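Local coordinates for chitin oligosaccahride binding protein NagB1 (Paenibacillus sp. FPU-7, PDB 7EHP) that binds chitin oligosaccharides such as N,N'-diacetylchitobiose as an extracellular solute-binding protein, probably handing them to an ABC transporter for uptake, at residues Pro99-Phe104 with Gly112-Tyr117; Lys63-Phe68 with Gly80-Leu85; Lys149-Gly154 with Lys213-Glu218; Lys130-Asp135 with Ser153-Phe158. All coordinates share one frame; numbering follows the deposited sequence.

Contact 1: Pro99-Phe104 with Gly112-Tyr117; sequences PNLQEF and GLPTAY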
# COMPACT_ATOMS: atom_id res chain seq x y z
N PRO A 99 -10.66 -8.91 11.63
CA PRO A 99 -11.76 -9.13 10.68
C PRO A 99 -11.33 -9.83 9.39
O PRO A 99 -12.19 -10.43 8.72
CB PRO A 99 -12.29 -7.71 10.42
CG PRO A 99 -11.20 -6.78 10.91
CD PRO A 99 -10.57 -7.50 12.06
N ASN A 100 -10.05 -9.83 9.04
CA ASN A 100 -9.66 -10.30 7.70
C ASN A 100 -8.18 -10.68 7.71
O ASN A 100 -7.30 -9.81 7.75
CB ASN A 100 -9.95 -9.22 6.66
CG ASN A 100 -9.85 -9.72 5.24
OD1 ASN A 100 -9.10 -10.65 4.94
ND2 ASN A 100 -10.60 -9.09 4.34
N LEU A 101 -7.92 -11.99 7.65
CA LEU A 101 -6.57 -12.52 7.49
C LEU A 101 -6.38 -13.24 6.16
O LEU A 101 -5.44 -14.03 6.02
CB LEU A 101 -6.24 -13.47 8.65
CG LEU A 101 -6.31 -12.91 10.06
CD1 LEU A 101 -6.17 -14.04 11.11
CD2 LEU A 101 -5.22 -11.87 10.24
N GLN A 102 -7.26 -12.98 5.18
CA GLN A 102 -7.30 -13.81 3.97
C GLN A 102 -6.00 -13.75 3.17
O GLN A 102 -5.54 -14.77 2.65
CB GLN A 102 -8.48 -13.38 3.09
CG GLN A 102 -9.85 -13.83 3.62
CD GLN A 102 -11.02 -13.06 2.99
OE1 GLN A 102 -10.96 -12.66 1.82
NE2 GLN A 102 -12.07 -12.84 3.78
N GLU A 103 -5.38 -12.56 3.07
CA GLU A 103 -4.10 -12.46 2.37
C GLU A 103 -3.00 -13.28 3.04
O GLU A 103 -2.02 -13.64 2.38
CB GLU A 103 -3.65 -11.00 2.27
CG GLU A 103 -4.57 -10.12 1.41
CD GLU A 103 -3.82 -8.97 0.72
OE1 GLU A 103 -2.60 -9.09 0.49
OE2 GLU A 103 -4.47 -7.95 0.40
N PHE A 104 -3.15 -13.59 4.33
CA PHE A 104 -2.14 -14.34 5.06
C PHE A 104 -2.55 -15.78 5.33
O PHE A 104 -1.80 -16.52 5.97
CB PHE A 104 -1.82 -13.63 6.37
CG PHE A 104 -1.17 -12.28 6.17
CD1 PHE A 104 0.21 -12.17 5.99
CD2 PHE A 104 -1.93 -11.12 6.14
CE1 PHE A 104 0.81 -10.94 5.79
CE2 PHE A 104 -1.34 -9.89 5.96
CZ PHE A 104 0.04 -9.80 5.78
N GLY A 112 0.94 -14.75 8.63
CA GLY A 112 1.34 -13.39 8.96
C GLY A 112 0.14 -12.67 9.53
O GLY A 112 -0.98 -13.18 9.51
N LEU A 113 0.40 -11.47 10.06
CA LEU A 113 -0.64 -10.67 10.69
C LEU A 113 -0.57 -9.25 10.14
O LEU A 113 0.50 -8.60 10.26
CB LEU A 113 -0.50 -10.67 12.22
CG LEU A 113 -0.62 -12.03 12.94
CD1 LEU A 113 -0.32 -11.91 14.44
CD2 LEU A 113 -2.00 -12.66 12.69
N PRO A 114 -1.64 -8.73 9.55
CA PRO A 114 -1.62 -7.34 9.08
C PRO A 114 -1.64 -6.39 10.26
O PRO A 114 -2.37 -6.60 11.23
CB PRO A 114 -2.92 -7.23 8.26
CG PRO A 114 -3.82 -8.21 8.92
CD PRO A 114 -2.93 -9.38 9.24
N THR A 115 -0.82 -5.35 10.18
CA THR A 115 -0.83 -4.33 11.22
C THR A 115 -1.73 -3.17 10.89
O THR A 115 -1.97 -2.33 11.75
CB THR A 115 0.57 -3.76 11.48
OG1 THR A 115 1.11 -3.26 10.25
CG2 THR A 115 1.51 -4.81 12.12
N ALA A 116 -2.20 -3.09 9.64
CA ALA A 116 -3.01 -1.96 9.20
C ALA A 116 -4.04 -2.42 8.19
O ALA A 116 -3.86 -3.42 7.49
CB ALA A 116 -2.15 -0.86 8.57
N TYR A 117 -5.13 -1.66 8.11
CA TYR A 117 -6.00 -1.65 6.95
C TYR A 117 -5.65 -0.43 6.11
O TYR A 117 -5.46 0.67 6.64
CB TYR A 117 -7.47 -1.61 7.36
CG TYR A 117 -8.42 -1.29 6.23
CD1 TYR A 117 -8.85 -2.29 5.37
CD2 TYR A 117 -8.89 0.00 6.03
CE1 TYR A 117 -9.72 -2.02 4.34
CE2 TYR A 117 -9.76 0.29 5.01
CZ TYR A 117 -10.18 -0.73 4.16
OH TYR A 117 -11.04 -0.45 3.14
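Phe-104 lies against Gly-112 beside the foot of a beta-hairpin, where a 3-10 turn leads into strand 105-106 and the chain returns along strand 109-125. The phenyl ring turns one face to the glycine backbone: Leu-113 N stands 4.1 Å above the plane of the Phe-104 ring, offset toward its rim. Because Gly-112 has no CB, Phe-104 CD1 settles 3.4 Å from Gly-112 CA, and Phe-104 CB comes 3.3 Å from Gly-112 O. With CG beside the backbone N (chi1 -65°), the ring is carried on to Pro-114; the two side chains slide past each other in opposite directions, Phe-104 CE2 lying 3.7 Å from Pro-114 CD. Leu-101 reaches the same proline atom, crossing the pyrrolidine at about a right angle with its CD2 3.5 Å from Pro-114 CD. Against Leu-113 it lies alongside, both pointing the same way. No hydrogen bond runs between the segments; backbone bonds of Phe-104 to Tyr-111 and of Leu-113 to Tyr-286 hold the sides in place, next to Thr-115 and Ala-116, which touch the bound sugar. An Asx turn shapes the loop: Asn-100 OD1 accepts from Gln-102 N at 3.0 Å, with an N-H...O angle of 165°.

Contact 2: Lys63-Phe68 with Gly80-Leu85; sequences KIFDLF and GRLLEL. With NAG (2-acetamido-2-deoxy-beta-D-glucopyranose), chain C; NAG (2-acetamido-2-deoxy-beta-D-glucopyranose), chain B.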
# COMPACT_ATOMS: atom_id res chain seq x y z
N LYS A 63 14.17 -12.76 12.02
CA LYS A 63 13.25 -13.52 12.86
C LYS A 63 11.84 -12.93 12.80
O LYS A 63 10.85 -13.67 12.79
CB LYS A 63 13.77 -13.59 14.30
CG LYS A 63 15.11 -14.36 14.46
CD LYS A 63 15.09 -15.67 13.65
CE LYS A 63 16.42 -16.45 13.69
NZ LYS A 63 17.63 -15.60 13.47
N ILE A 64 11.74 -11.60 12.73
CA ILE A 64 10.48 -10.89 12.56
C ILE A 64 10.69 -9.92 11.40
O ILE A 64 11.72 -9.25 11.35
CB ILE A 64 10.08 -10.13 13.84
CG1 ILE A 64 10.02 -11.08 15.05
CG2 ILE A 64 8.76 -9.37 13.65
CD1 ILE A 64 10.23 -10.36 16.38
N PHE A 65 9.73 -9.84 10.47
CA PHE A 65 9.99 -9.08 9.25
C PHE A 65 8.72 -8.50 8.64
O PHE A 65 7.68 -9.16 8.60
CB PHE A 65 10.71 -9.91 8.19
CG PHE A 65 10.22 -11.33 8.10
CD1 PHE A 65 9.10 -11.65 7.33
CD2 PHE A 65 10.89 -12.35 8.77
CE1 PHE A 65 8.66 -12.96 7.24
CE2 PHE A 65 10.45 -13.65 8.69
CZ PHE A 65 9.34 -13.97 7.93
N ASP A 66 8.85 -7.28 8.15
CA ASP A 66 7.79 -6.67 7.35
C ASP A 66 7.46 -7.58 6.17
O ASP A 66 8.33 -7.89 5.36
CB ASP A 66 8.24 -5.29 6.88
CG ASP A 66 7.15 -4.51 6.22
OD1 ASP A 66 6.60 -4.98 5.20
OD2 ASP A 66 6.82 -3.41 6.73
N LEU A 67 6.20 -8.01 6.08
CA LEU A 67 5.79 -9.03 5.12
C LEU A 67 4.48 -8.61 4.46
O LEU A 67 3.64 -8.01 5.11
CB LEU A 67 5.62 -10.39 5.82
CG LEU A 67 5.01 -11.54 5.02
CD1 LEU A 67 6.04 -12.04 4.02
CD2 LEU A 67 4.51 -12.66 5.95
N PHE A 68 4.32 -8.94 3.17
CA PHE A 68 3.07 -8.69 2.44
C PHE A 68 2.31 -9.99 2.21
O PHE A 68 2.91 -11.03 1.92
CB PHE A 68 3.32 -7.98 1.09
CG PHE A 68 3.45 -6.50 1.23
CD1 PHE A 68 4.63 -5.95 1.71
CD2 PHE A 68 2.38 -5.67 0.96
CE1 PHE A 68 4.76 -4.57 1.88
CE2 PHE A 68 2.51 -4.29 1.13
CZ PHE A 68 3.70 -3.75 1.61
N GLY A 80 8.25 -23.25 2.93
CA GLY A 80 8.47 -23.65 4.32
C GLY A 80 9.15 -22.63 5.20
O GLY A 80 9.74 -23.00 6.22
N ARG A 81 9.08 -21.35 4.85
CA ARG A 81 9.87 -20.33 5.53
C ARG A 81 9.14 -19.64 6.67
O ARG A 81 9.79 -18.95 7.47
CB ARG A 81 10.34 -19.26 4.54
CG ARG A 81 11.11 -19.80 3.36
CD ARG A 81 12.33 -20.60 3.81
NE ARG A 81 13.29 -20.72 2.71
CZ ARG A 81 14.21 -21.67 2.61
NH1 ARG A 81 14.31 -22.61 3.54
NH2 ARG A 81 15.03 -21.69 1.56
N LEU A 82 7.82 -19.78 6.76
CA LEU A 82 7.02 -18.92 7.62
C LEU A 82 6.43 -19.74 8.75
O LEU A 82 5.83 -20.79 8.52
CB LEU A 82 5.88 -18.25 6.86
CG LEU A 82 6.16 -17.29 5.70
CD1 LEU A 82 4.86 -16.61 5.33
CD2 LEU A 82 7.24 -16.26 5.99
N LEU A 83 6.57 -19.22 9.97
CA LEU A 83 5.94 -19.83 11.13
C LEU A 83 4.42 -19.76 11.03
O LEU A 83 3.86 -18.70 10.74
CB LEU A 83 6.41 -19.10 12.39
CG LEU A 83 6.03 -19.69 13.73
CD1 LEU A 83 6.66 -21.08 13.89
CD2 LEU A 83 6.49 -18.70 14.80
N GLU A 84 3.76 -20.89 11.25
CA GLU A 84 2.30 -20.91 11.29
C GLU A 84 1.81 -20.38 12.63
O GLU A 84 2.34 -20.75 13.68
CB GLU A 84 1.78 -22.33 11.05
CG GLU A 84 0.41 -22.39 10.40
CD GLU A 84 -0.70 -22.19 11.40
OE1 GLU A 84 -0.49 -22.53 12.59
OE2 GLU A 84 -1.79 -21.70 11.01
N LEU A 85 0.79 -19.52 12.60
CA LEU A 85 0.47 -18.67 13.74
C LEU A 85 -0.82 -19.06 14.47
O LEU A 85 -1.23 -18.34 15.39
CB LEU A 85 0.37 -17.21 13.30
CG LEU A 85 1.60 -16.62 12.61
CD1 LEU A 85 1.38 -15.14 12.31
CD2 LEU A 85 2.85 -16.83 13.45
C1 NAG C . 2.65 -0.39 -0.16
C2 NAG C . 3.38 -1.26 -1.18
C3 NAG C . 2.50 -1.48 -2.40
C4 NAG C . 1.17 -2.07 -1.98
C5 NAG C . 0.51 -1.19 -0.91
C6 NAG C . -0.77 -1.77 -0.37
C7 NAG C . 5.83 -1.36 -1.42
C8 NAG C . 7.05 -0.65 -1.87
N2 NAG C . 4.67 -0.69 -1.55
O3 NAG C . 3.16 -2.36 -3.29
O4 NAG C . 0.29 -2.18 -3.09
O5 NAG C . 1.40 -1.01 0.20
O6 NAG C . -0.61 -3.10 0.09
O7 NAG C . 5.87 -2.51 -0.96
C1 NAG B . 3.80 1.15 4.71
C2 NAG B . 2.50 0.40 4.47
C3 NAG B . 2.55 -0.33 3.12
C4 NAG B . 3.05 0.59 2.00
C5 NAG B . 4.27 1.40 2.45
C6 NAG B . 4.76 2.44 1.45
C7 NAG B . 1.58 -0.20 6.68
C8 NAG B . 1.34 -1.32 7.65
N2 NAG B . 2.21 -0.54 5.54
O1 NAG B . 3.76 1.78 5.95
O3 NAG B . 1.26 -0.86 2.84
O4 NAG B . 3.53 -0.26 0.96
O5 NAG B . 4.00 2.09 3.68
O6 NAG B . 6.05 2.90 1.83
O7 NAG B . 1.24 0.96 6.92
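Leu-82 sends its two methyls to two residues of strand 64-68, and this fork is the tight part of the contact. Its CD2 lies in the plane of the Phe-65 ring, at the edge, 3.7 Å from Phe-65 CZ. Its other methyl, CD1, meets Leu-67 tip to tip, 4.0 Å from Leu-67 CD2, which is brought there with CG anti to the backbone N (chi1 172°). Thr-73 and Val-77 of helix 71-78 also pack on Leu-82. Toward solvent the loop slackens: Gly-80 ends that helix in a Schellman motif, and Arg-81 leads its guanidinium group away, to Met-56 O. Asp-66 and Phe-68 lie on the other side of the strand, where it is Phe-68 that meets the sugars. It offers them its ring edge, CE2 lying 3.5 Å from O6 of NAG (chain C) and CZ 3.6 Å from the glycosidic O4 of NAG (chain B). Replacing Phe-68 by alanine would probably open a gap beside this linkage and leave Arg-48 without its cation-pi partner. Asp-66 OD1 holds Asn-284 ND2, and Asn-284 OD1 bonds a sugar. Apolar packing thus joins loop and strand on one side; on the other, Phe-68 sets an edge against the sugars and Asp-66, in the second shell, probably helps position Asn-284.

Contact 3: Lys149-Gly154 with Lys213-Glu218; sequences KAKASG and KGYLQE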
# COMPACT_ATOMS: atom_id res chain seq x y z
N LYS A 149 -8.68 23.28 -14.36
CA LYS A 149 -8.70 24.51 -13.57
C LYS A 149 -7.51 24.59 -12.63
O LYS A 149 -6.90 25.65 -12.48
CB LYS A 149 -10.01 24.62 -12.79
CG LYS A 149 -11.25 24.70 -13.68
CD LYS A 149 -12.49 25.12 -12.92
CE LYS A 149 -13.63 25.39 -13.90
NZ LYS A 149 -14.95 25.06 -13.30
N ALA A 150 -7.17 23.47 -11.98
CA ALA A 150 -6.00 23.47 -11.11
C ALA A 150 -4.76 23.90 -11.87
O ALA A 150 -4.00 24.77 -11.43
CB ALA A 150 -5.80 22.08 -10.48
N LYS A 151 -4.54 23.29 -13.04
CA LYS A 151 -3.37 23.60 -13.84
C LYS A 151 -3.41 25.04 -14.33
O LYS A 151 -2.38 25.73 -14.35
CB LYS A 151 -3.27 22.64 -15.02
CG LYS A 151 -1.87 22.45 -15.57
CD LYS A 151 -1.88 21.32 -16.59
CE LYS A 151 -0.55 21.19 -17.27
NZ LYS A 151 0.53 20.97 -16.26
N ALA A 152 -4.58 25.51 -14.75
CA ALA A 152 -4.69 26.89 -15.22
C ALA A 152 -4.25 27.87 -14.15
O ALA A 152 -3.62 28.89 -14.47
CB ALA A 152 -6.12 27.17 -15.67
N SER A 153 -4.50 27.55 -12.88
CA SER A 153 -4.17 28.44 -11.77
C SER A 153 -2.75 28.26 -11.25
O SER A 153 -2.40 28.87 -10.24
CB SER A 153 -5.16 28.24 -10.63
OG SER A 153 -6.49 28.35 -11.10
N GLY A 154 -1.93 27.45 -11.92
CA GLY A 154 -0.58 27.21 -11.46
C GLY A 154 -0.41 26.07 -10.47
O GLY A 154 0.69 25.90 -9.93
N LYS A 213 -1.71 15.29 -20.74
CA LYS A 213 -2.22 16.61 -20.40
C LYS A 213 -1.41 17.28 -19.30
O LYS A 213 -1.67 18.45 -18.99
CB LYS A 213 -3.68 16.51 -19.96
CG LYS A 213 -4.64 16.42 -21.13
CD LYS A 213 -6.04 16.10 -20.68
CE LYS A 213 -6.98 15.90 -21.86
NZ LYS A 213 -6.94 17.06 -22.79
N GLY A 214 -0.43 16.58 -18.71
CA GLY A 214 0.29 17.15 -17.60
C GLY A 214 -0.50 17.22 -16.32
O GLY A 214 -0.22 18.06 -15.47
N TYR A 215 -1.52 16.37 -16.17
CA TYR A 215 -2.29 16.33 -14.94
C TYR A 215 -1.59 15.49 -13.87
O TYR A 215 -1.65 15.81 -12.68
CB TYR A 215 -3.69 15.78 -15.22
CG TYR A 215 -4.54 16.68 -16.08
CD1 TYR A 215 -4.13 17.97 -16.38
CD2 TYR A 215 -5.77 16.25 -16.57
CE1 TYR A 215 -4.90 18.81 -17.15
CE2 TYR A 215 -6.55 17.09 -17.34
CZ TYR A 215 -6.11 18.37 -17.63
OH TYR A 215 -6.88 19.21 -18.40
N LEU A 216 -0.95 14.41 -14.28
CA LEU A 216 0.07 13.78 -13.45
C LEU A 216 1.33 14.62 -13.55
O LEU A 216 1.75 14.99 -14.65
CB LEU A 216 0.33 12.36 -13.93
CG LEU A 216 -0.72 11.36 -13.45
CD1 LEU A 216 -0.65 10.06 -14.25
CD2 LEU A 216 -0.51 11.08 -11.95
N GLN A 217 1.92 14.94 -12.40
CA GLN A 217 3.03 15.88 -12.33
C GLN A 217 4.15 15.57 -13.32
O GLN A 217 4.71 14.47 -13.33
CB GLN A 217 3.59 15.88 -10.91
CG GLN A 217 4.84 16.70 -10.75
CD GLN A 217 5.01 17.16 -9.33
OE1 GLN A 217 4.56 16.49 -8.40
NE2 GLN A 217 5.66 18.30 -9.16
N GLU A 218 4.48 16.56 -14.15
CA GLU A 218 5.52 16.38 -15.15
C GLU A 218 6.90 16.32 -14.50
O GLU A 218 7.14 16.92 -13.45
CB GLU A 218 5.48 17.51 -16.16
CG GLU A 218 4.24 17.52 -17.02
CD GLU A 218 4.15 18.77 -17.85
OE1 GLU A 218 3.39 19.70 -17.46
OE2 GLU A 218 4.87 18.83 -18.87
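Lys-151 stretches from the last turn of helix 140-152 to the loop after helix 198-213, passing the edge of Tyr-215. Its CB points toward that loop, and CG, anti to the backbone N (chi1 -155°), keeps the chain heading outward. The first contacts fall at CD, which lies in the plane of the Tyr-215 ring, 4.0 Å from Tyr-215 CE1, and passes still nearer the carbonyl oxygens of Lys-213 and Gly-214. Lys-213 CB covers one face of this ring, 3.7 Å above its centre. Next, Lys-151 CE comes 3.4 Å from Lys-213 O. A bend at the last torsion (chi4 57°) then swings NZ to its two oxygens. NZ donates to Gly-214 O at 3.1 Å, arriving 34° out of the carbonyl plane. The bond to Glu-218 OE1, at 3.4 Å, is weak but completes a salt bridge, the two side chains crossing at about a right angle. A methionine in place of Lys-151 would probably leave Gly-214 O without this donor and weaken the charge balance at Glu-218. Gly-214 has no CB to crowd the amine, and its positive phi suits the turn it makes. It follows helix 198-213 directly, with two bonds back into the last turn: the Schellman ending of an alpha-helix, whose loop is here tied to a neighbouring helix by a lysine.

Contact 4: Lys130-Asp135 with Ser153-Phe158; sequences KQLNVD and SGFVPF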
# COMPACT_ATOMS: atom_id res chain seq x y z
N LYS A 130 -11.60 25.22 -3.04
CA LYS A 130 -12.36 26.45 -2.82
C LYS A 130 -11.89 27.56 -3.76
O LYS A 130 -12.70 28.25 -4.40
CB LYS A 130 -12.23 26.89 -1.36
CG LYS A 130 -12.93 28.21 -1.00
CD LYS A 130 -12.46 28.74 0.38
CE LYS A 130 -13.03 30.12 0.71
NZ LYS A 130 -13.11 31.00 -0.49
N GLN A 131 -10.57 27.75 -3.85
CA GLN A 131 -10.02 28.80 -4.69
C GLN A 131 -10.41 28.61 -6.15
O GLN A 131 -10.77 29.57 -6.84
CB GLN A 131 -8.51 28.82 -4.51
CG GLN A 131 -7.82 29.96 -5.21
CD GLN A 131 -6.34 29.92 -4.94
OE1 GLN A 131 -5.91 29.53 -3.85
NE2 GLN A 131 -5.54 30.33 -5.92
N LEU A 132 -10.36 27.37 -6.64
CA LEU A 132 -10.74 27.07 -8.01
C LEU A 132 -12.25 27.01 -8.21
O LEU A 132 -12.69 26.90 -9.35
CB LEU A 132 -10.14 25.73 -8.44
CG LEU A 132 -8.68 25.46 -8.10
CD1 LEU A 132 -8.33 23.99 -8.37
CD2 LEU A 132 -7.81 26.39 -8.89
N ASN A 133 -13.03 27.04 -7.12
CA ASN A 133 -14.49 26.95 -7.17
C ASN A 133 -14.93 25.65 -7.85
O ASN A 133 -15.69 25.65 -8.82
CB ASN A 133 -15.11 28.17 -7.87
CG ASN A 133 -16.59 28.33 -7.59
OD1 ASN A 133 -17.37 28.70 -8.48
ND2 ASN A 133 -17.00 28.03 -6.36
N VAL A 134 -14.43 24.53 -7.32
CA VAL A 134 -14.80 23.20 -7.77
C VAL A 134 -15.19 22.34 -6.57
O VAL A 134 -14.61 22.48 -5.49
CB VAL A 134 -13.66 22.52 -8.55
CG1 VAL A 134 -13.48 23.16 -9.94
CG2 VAL A 134 -12.36 22.56 -7.74
N ASP A 135 -16.18 21.46 -6.77
CA ASP A 135 -16.57 20.45 -5.81
C ASP A 135 -15.69 19.21 -5.97
O ASP A 135 -14.87 19.11 -6.90
CB ASP A 135 -18.03 20.03 -5.99
CG ASP A 135 -18.99 21.19 -5.89
OD1 ASP A 135 -18.65 22.22 -5.27
OD2 ASP A 135 -20.11 21.06 -6.44
N SER A 153 -4.50 27.55 -12.88
CA SER A 153 -4.17 28.44 -11.77
C SER A 153 -2.75 28.26 -11.25
O SER A 153 -2.40 28.87 -10.24
CB SER A 153 -5.16 28.24 -10.63
OG SER A 153 -6.49 28.35 -11.10
N GLY A 154 -1.93 27.45 -11.92
CA GLY A 154 -0.58 27.21 -11.46
C GLY A 154 -0.41 26.07 -10.47
O GLY A 154 0.69 25.90 -9.93
N PHE A 155 -1.44 25.28 -10.22
CA PHE A 155 -1.32 24.11 -9.36
C PHE A 155 -1.00 22.88 -10.18
O PHE A 155 -1.47 22.74 -11.31
CB PHE A 155 -2.61 23.90 -8.57
CG PHE A 155 -2.91 25.02 -7.61
CD1 PHE A 155 -2.21 25.13 -6.42
CD2 PHE A 155 -3.86 25.97 -7.92
CE1 PHE A 155 -2.47 26.17 -5.54
CE2 PHE A 155 -4.12 27.01 -7.04
CZ PHE A 155 -3.43 27.11 -5.85
N VAL A 156 -0.17 22.00 -9.63
CA VAL A 156 -0.07 20.65 -10.19
C VAL A 156 -1.37 19.92 -9.89
O VAL A 156 -1.81 19.92 -8.73
CB VAL A 156 1.14 19.92 -9.59
CG1 VAL A 156 1.15 18.45 -9.99
CG2 VAL A 156 2.43 20.59 -10.01
N PRO A 157 -2.05 19.33 -10.87
CA PRO A 157 -3.28 18.60 -10.55
C PRO A 157 -3.03 17.42 -9.60
O PRO A 157 -3.63 17.36 -8.52
CB PRO A 157 -3.78 18.15 -11.92
CG PRO A 157 -3.27 19.26 -12.83
CD PRO A 157 -1.86 19.44 -12.32
N PHE A 158 -2.16 16.49 -9.99
CA PHE A 158 -1.84 15.32 -9.17
C PHE A 158 -0.36 15.38 -8.83
O PHE A 158 0.48 15.15 -9.71
CB PHE A 158 -2.15 14.01 -9.90
CG PHE A 158 -3.60 13.63 -9.94
CD1 PHE A 158 -4.21 13.06 -8.84
CD2 PHE A 158 -4.34 13.79 -11.11
CE1 PHE A 158 -5.55 12.71 -8.88
CE2 PHE A 158 -5.68 13.42 -11.16
CZ PHE A 158 -6.29 12.88 -10.05
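Leu-132 and Ser-153 bring the two backbones closest, their CA atoms 7.7 Å apart, in a place where two successive helices both finish in Schellman motifs. Helix 126-132 ends at Asn-133, whose positive phi (58°) turns the chain, with Asn-133 N bonded to Lys-130 O. Helix 140-152 ends in the same way at Gly-154, also of positive phi, Gly-154 N returning to Lys-151 O and Phe-155 N to Ala-150 O. From there the chain runs into strand 156-159, which pairs in parallel with strand 237-243, so the contact belongs to the alpha/beta layering of a solute-binding-protein lobe. The segments share no hydrogen bond; the side chains of Gln-131, Leu-132, Ser-153 and Phe-155 meet by packing alone. Leu-132, buried and also packed on Ala-150, directs its CD2 methyl between two neighbours. Leu-132 CD2 lies 3.2 Å from Ser-153 OG, a close fit, while the main polar neighbour of that hydroxyl is Lys-149 O. The same methyl approaches the phenyl ring obliquely, 4.1 Å from Phe-155 CD2. Phe-155 points toward the first helix and also touches Ile-128, one turn before Leu-132 in helix 126-132. Nearer solvent, Gln-131 stretches out with CG anti to its backbone N (chi1 -174°) and brings its amide to the ring's edge. Amide and ring planes stand 71° apart, and Gln-131 NE2 lies close to the ring plane, 3.8 Å from Phe-155 CE2.

In the fold
Contacts 1 and 2 form one packed region beside the sugar, their centres 13 Å apart: Leu-85 CD1 of contact 2 lies 3.7 Å from Gly-112 N of contact 1, and Phe-104 CE1 is 4.0 Å from Phe-68 C. Both supply residues of the glycan pocket, Thr-115 and Ala-116 from contact 1, Phe-68 from contact 2. Contacts 3 and 4 lie on the opposite side of the chain's centre, 9 Å apart between centres. They share Ser-153 and Gly-154, and Tyr-215 O sits 2.8 Å from Phe-158 N, probably a hydrogen bond. Contact 1 and contact 4 are about 37 Å apart between centres, yet strand 109-125 runs directly into helix 126-132.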